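PDB 4MNK: chitinase A from Cycas revoluta, which probably hydrolyses chitin as a class V plant chitinase of glycoside hydrolase family 18, and is seen here with an N-acetylglucosamine oligosaccharide bound. Local coordinates for residues A93-R96 and Q97-V100; M128-F131 and V132-V135. One frame throughout, in Å; residues are numbered along the deposited sequence.

Interaction 1: A93-R96 and Q97-V100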
loop_
_atom_site.group_PDB
_atom_site.type_symbol
_atom_site.label_atom_id
_atom_site.label_comp_id
_atom_site.label_asym_id
_atom_site.label_seq_id
_atom_site.Cartn_x
_atom_site.Cartn_y
_atom_site.Cartn_z
ATOM N N ALA A 93 -15.726 -17.891 -14.524
ATOM C CA ALA A 93 -14.608 -18.174 -15.433
ATOM C C ALA A 93 -14.552 -17.241 -16.643
ATOM O O ALA A 93 -13.474 -16.784 -17.029
ATOM C CB ALA A 93 -14.638 -19.629 -15.883
ATOM N N SER A 94 -15.711 -16.959 -17.233
ATOM C CA SER A 94 -15.789 -16.057 -18.381
ATOM C C SER A 94 -15.397 -14.632 -17.990
ATOM O O SER A 94 -14.668 -13.961 -18.721
ATOM C CB SER A 94 -17.185 -16.087 -19.007
ATOM O OG SER A 94 -17.486 -17.372 -19.523
ATOM N N ALA A 95 -15.874 -14.185 -16.830
ATOM C CA ALA A 95 -15.518 -12.868 -16.305
ATOM C C ALA A 95 -14.014 -12.758 -16.040
ATOM O O ALA A 95 -13.401 -11.739 -16.364
ATOM C CB ALA A 95 -16.315 -12.558 -15.045
ATOM N N ARG A 96 -13.422 -13.809 -15.468
ATOM C CA ARG A 96 -11.978 -13.831 -15.213
ATOM C C ARG A 96 -11.190 -13.668 -16.509
ATOM O O ARG A 96 -10.190 -12.954 -16.545
ATOM C CB ARG A 96 -11.552 -15.114 -14.491
ATOM C CG ARG A 96 -12.109 -15.262 -13.075
ATOM C CD ARG A 96 -11.312 -16.271 -12.255
ATOM N NE ARG A 96 -11.149 -17.548 -12.948
ATOM C CZ ARG A 96 -11.957 -18.595 -12.810
ATOM N NH1 ARG A 96 -13.004 -18.547 -11.993
ATOM N NH2 ARG A 96 -11.711 -19.704 -13.495
ATOM N N GLN A 97 -11.653 -14.321 -17.573
ATOM C CA GLN A 97 -11.014 -14.215 -18.886
ATOM C C GLN A 97 -11.052 -12.775 -19.408
ATOM O O GLN A 97 -10.046 -12.264 -19.907
ATOM C CB GLN A 97 -11.671 -15.180 -19.880
ATOM C CG GLN A 97 -10.885 -15.416 -21.169
ATOM C CD GLN A 97 -11.371 -16.634 -21.948
ATOM O OE1 GLN A 97 -12.384 -17.250 -21.604
ATOM N NE2 GLN A 97 -10.642 -16.988 -23.002
ATOM N N ARG A 98 -12.207 -12.123 -19.278
ATOM C CA ARG A 98 -12.367 -10.735 -19.711
ATOM C C ARG A 98 -11.480 -9.794 -18.896
ATOM O O ARG A 98 -10.865 -8.884 -19.452
ATOM C CB ARG A 98 -13.835 -10.296 -19.642
ATOM C CG ARG A 98 -14.768 -11.093 -20.556
ATOM C CD ARG A 98 -16.126 -10.428 -20.722
ATOM N NE ARG A 98 -16.849 -10.287 -19.457
ATOM C CZ ARG A 98 -17.620 -11.224 -18.911
ATOM N NH1 ARG A 98 -17.780 -12.401 -19.504
ATOM N NH2 ARG A 98 -18.233 -10.983 -17.759
ATOM N N PHE A 99 -11.409 -10.032 -17.586
ATOM C CA PHE A 99 -10.565 -9.251 -16.682
ATOM C C PHE A 99 -9.092 -9.376 -17.060
ATOM O O PHE A 99 -8.379 -8.378 -17.138
ATOM C CB PHE A 99 -10.774 -9.704 -15.233
ATOM C CG PHE A 99 -9.871 -9.018 -14.235
ATOM C CD1 PHE A 99 -10.324 -7.925 -13.504
ATOM C CD2 PHE A 99 -8.573 -9.473 -14.013
ATOM C CE1 PHE A 99 -9.500 -7.290 -12.572
ATOM C CE2 PHE A 99 -7.740 -8.842 -13.085
ATOM C CZ PHE A 99 -8.208 -7.750 -12.367
ATOM N N VAL A 100 -8.644 -10.607 -17.282
ATOM C CA VAL A 100 -7.241 -10.873 -17.583
ATOM C C VAL A 100 -6.823 -10.190 -18.890
ATOM O O VAL A 100 -5.799 -9.498 -18.935
ATOM C CB VAL A 100 -6.958 -12.397 -17.597
ATOM C CG1 VAL A 100 -5.639 -12.707 -18.270
ATOM C CG2 VAL A 100 -6.972 -12.945 -16.174
HETATM O O HOH W 1 -14.534 -14.708 -21.587
#
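Ser94 and Arg98 meet in a local contact along a single helix, within the first two turns of helix 93-110 on the outside of the barrel. The backbone supplies the frame: the amides of Gln97, Arg98, Phe99 and Val100 bond in turn to the carbonyls of Ala93, Ser94, Ala95 and Arg96, and Phe99 N reaches Ala95 O at 2.9 Å with an N-H...O angle of 161°. Arg98 then folds back over the turn before it. A bend at chi3 (-61°) swings its guanidinium toward the N terminus, and the flat group lies with one face over the backbone, Ala95 CA sitting 3.5 Å above its plane and toward the rim. Arg98 NH1 comes to 3.8 Å from Ser94 CB and Arg98 NH2 to 3.7 Å from Ala95 CB, both van der Waals contacts. The charged end takes its polar partners from the loop after strand 30-36, where Arg98 NE and NH2 bond to the carbonyls of Thr42 and Pro41.

The fold is the TIM barrel of family 18, in which helices 80-90 and 93-110 lie in the connection between the parallel strands 70-77 and 114-119. Ser94 O has two donors: Arg98 N at 3.1 Å and a water at 3.0 Å. The same water also gives a weak bond to Gln97 OE1, linking that exposed amide to the turn. Arg96 runs off the other side of the helix, its guanidinium laid over Ala93 CA; NE forms a salt bridge with Glu137 of helix 125-149, and NH1 bonds to the Asn90 carbonyl. Farther along the helix, Val100 CG2 packs closely on the carbonyl of the preceding turn, 3.2 Å from Arg96 O.

Interaction 2: M128-F131 and V132-V135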
loop_
_atom_site.group_PDB
_atom_site.type_symbol
_atom_site.label_atom_id
_atom_site.label_comp_id
_atom_site.label_asym_id
_atom_site.label_seq_id
_atom_site.Cartn_x
_atom_site.Cartn_y
_atom_site.Cartn_z
ATOM N N MET A 128 -10.368 -17.053 -1.392
ATOM C CA MET A 128 -8.958 -17.315 -1.674
ATOM C C MET A 128 -8.809 -18.293 -2.842
ATOM O O MET A 128 -8.010 -18.061 -3.747
ATOM C CB MET A 128 -8.222 -17.833 -0.435
ATOM C CG MET A 128 -6.716 -18.045 -0.641
ATOM S SD MET A 128 -5.811 -16.545 -1.090
ATOM C CE MET A 128 -5.675 -15.746 0.507
ATOM N N GLU A 129 -9.595 -19.370 -2.821
ATOM C CA GLU A 129 -9.570 -20.376 -3.884
ATOM C C GLU A 129 -9.854 -19.769 -5.255
ATOM O O GLU A 129 -9.175 -20.079 -6.236
ATOM C CB GLU A 129 -10.572 -21.495 -3.587
ATOM C CG GLU A 129 -10.146 -22.434 -2.468
ATOM C CD GLU A 129 -11.261 -23.355 -1.990
ATOM O OE1 GLU A 129 -12.396 -23.271 -2.509
ATOM O OE2 GLU A 129 -10.996 -24.167 -1.078
ATOM N N ASN A 130 -10.855 -18.896 -5.320
ATOM C CA ASN A 130 -11.215 -18.265 -6.584
ATOM C C ASN A 130 -10.215 -17.194 -7.019
ATOM O O ASN A 130 -9.989 -17.001 -8.215
ATOM C CB ASN A 130 -12.640 -17.715 -6.531
ATOM C CG ASN A 130 -13.693 -18.816 -6.473
ATOM O OD1 ASN A 130 -13.401 -19.995 -6.695
ATOM N ND2 ASN A 130 -14.928 -18.430 -6.183
ATOM N N PHE A 131 -9.616 -16.507 -6.046
ATOM C CA PHE A 131 -8.557 -15.532 -6.319
ATOM C C PHE A 131 -7.328 -16.230 -6.901
ATOM O O PHE A 131 -6.702 -15.716 -7.827
ATOM C CB PHE A 131 -8.207 -14.759 -5.042
ATOM C CG PHE A 131 -7.318 -13.554 -5.257
ATOM C CD1 PHE A 131 -6.298 -13.280 -4.354
ATOM C CD2 PHE A 131 -7.511 -12.683 -6.330
ATOM C CE1 PHE A 131 -5.476 -12.163 -4.512
ATOM C CE2 PHE A 131 -6.687 -11.564 -6.499
ATOM C CZ PHE A 131 -5.670 -11.307 -5.585
ATOM N N VAL A 132 -7.007 -17.409 -6.368
ATOM C CA VAL A 132 -5.953 -18.267 -6.920
ATOM C C VAL A 132 -6.182 -18.536 -8.415
ATOM O O VAL A 132 -5.243 -18.454 -9.209
ATOM C CB VAL A 132 -5.826 -19.595 -6.112
ATOM C CG1 VAL A 132 -5.119 -20.690 -6.914
ATOM C CG2 VAL A 132 -5.110 -19.348 -4.791
ATOM N N LYS A 133 -7.425 -18.838 -8.794
ATOM C CA LYS A 133 -7.771 -19.068 -10.200
ATOM C C LYS A 133 -7.477 -17.829 -11.043
ATOM O O LYS A 133 -6.833 -17.926 -12.083
ATOM C CB LYS A 133 -9.241 -19.472 -10.352
ATOM C CG LYS A 133 -9.618 -20.793 -9.691
ATOM C CD LYS A 133 -11.106 -21.076 -9.847
ATOM C CE LYS A 133 -11.565 -22.193 -8.929
ATOM N NZ LYS A 133 -13.029 -22.439 -9.063
ATOM N N LEU A 134 -7.937 -16.666 -10.581
ATOM C CA LEU A 134 -7.705 -15.410 -11.298
ATOM C C LEU A 134 -6.217 -15.135 -11.499
ATOM O O LEU A 134 -5.773 -14.857 -12.615
ATOM C CB LEU A 134 -8.353 -14.225 -10.570
ATOM C CG LEU A 134 -8.230 -12.871 -11.283
ATOM C CD1 LEU A 134 -9.274 -12.745 -12.391
ATOM C CD2 LEU A 134 -8.343 -11.716 -10.292
ATOM N N VAL A 135 -5.458 -15.213 -10.409
ATOM C CA VAL A 135 -4.040 -14.871 -10.440
ATOM C C VAL A 135 -3.232 -15.858 -11.289
ATOM O O VAL A 135 -2.336 -15.454 -12.033
ATOM C CB VAL A 135 -3.461 -14.715 -9.013
ATOM C CG1 VAL A 135 -1.958 -14.488 -9.049
ATOM C CG2 VAL A 135 -4.137 -13.552 -8.294
#
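Met128 meets Val132 one turn on in helix 125-149, the helix of the beta-alpha-beta unit between barrel strands 114-119 and 155-161. Met128 O takes Val132 N in a 2.9 Å bond, while Val132 CG2 packs against the same oxygen. At Glu129 the helical bond is slacker, with Lys133 N giving only a weak bond to Glu129 O at 3.3 Å. Asn130 and Lys133 lie side by side and point the same way; the lysine chain is extended, and Lys133 NZ makes a weak bond to Asn130 OD1 at 3.4 Å.

Phe131 carries the apolar half. Its chi1 of -169° turns the ring away from the backbone N, onto the buried side of the helix, where Val135 CG2 sits over one face in a CH-pi contact, 3.9 Å from the ring centroid and 18° off the normal. Leu134 CD2 comes instead to the ring edge, 4.1 Å from Phe131 CE2. Tyr119, the last residue of strand 114-119, between Asp118 and Glu120, which line the glycan pocket, meets the ring edge-to-face. Replacing Phe131 by an alanine is likely to leave Val135 CG2 and Tyr119 without their aromatic partner and to open a gap between helix and strand. The Asn130-Lys133 side chains thus share one weak bond, whereas Val135 and Leu134 hold the ring within the helix and Tyr119 joins it to the strand.

From the N terminus the chain passes strands 5-11, 30-36 and 70-77 and helix 80-90 before reaching interaction 1, at the start of helix 93-110. It then adds strand 114-119 to the barrel wall and enters helix 125-149, whose early turns hold interaction 2. Each contact spans just one continuous piece of helix, so neither closes a long loop; the two follow in series, without nesting or crossing. They do touch: Phe99 CD2 packs on Leu134 CD1 at 3.7 Å, and Arg96 NE lies 3.8 Å from Lys133 CB. These contacts join two neighbouring helices that flank strand 114-119 in sequence.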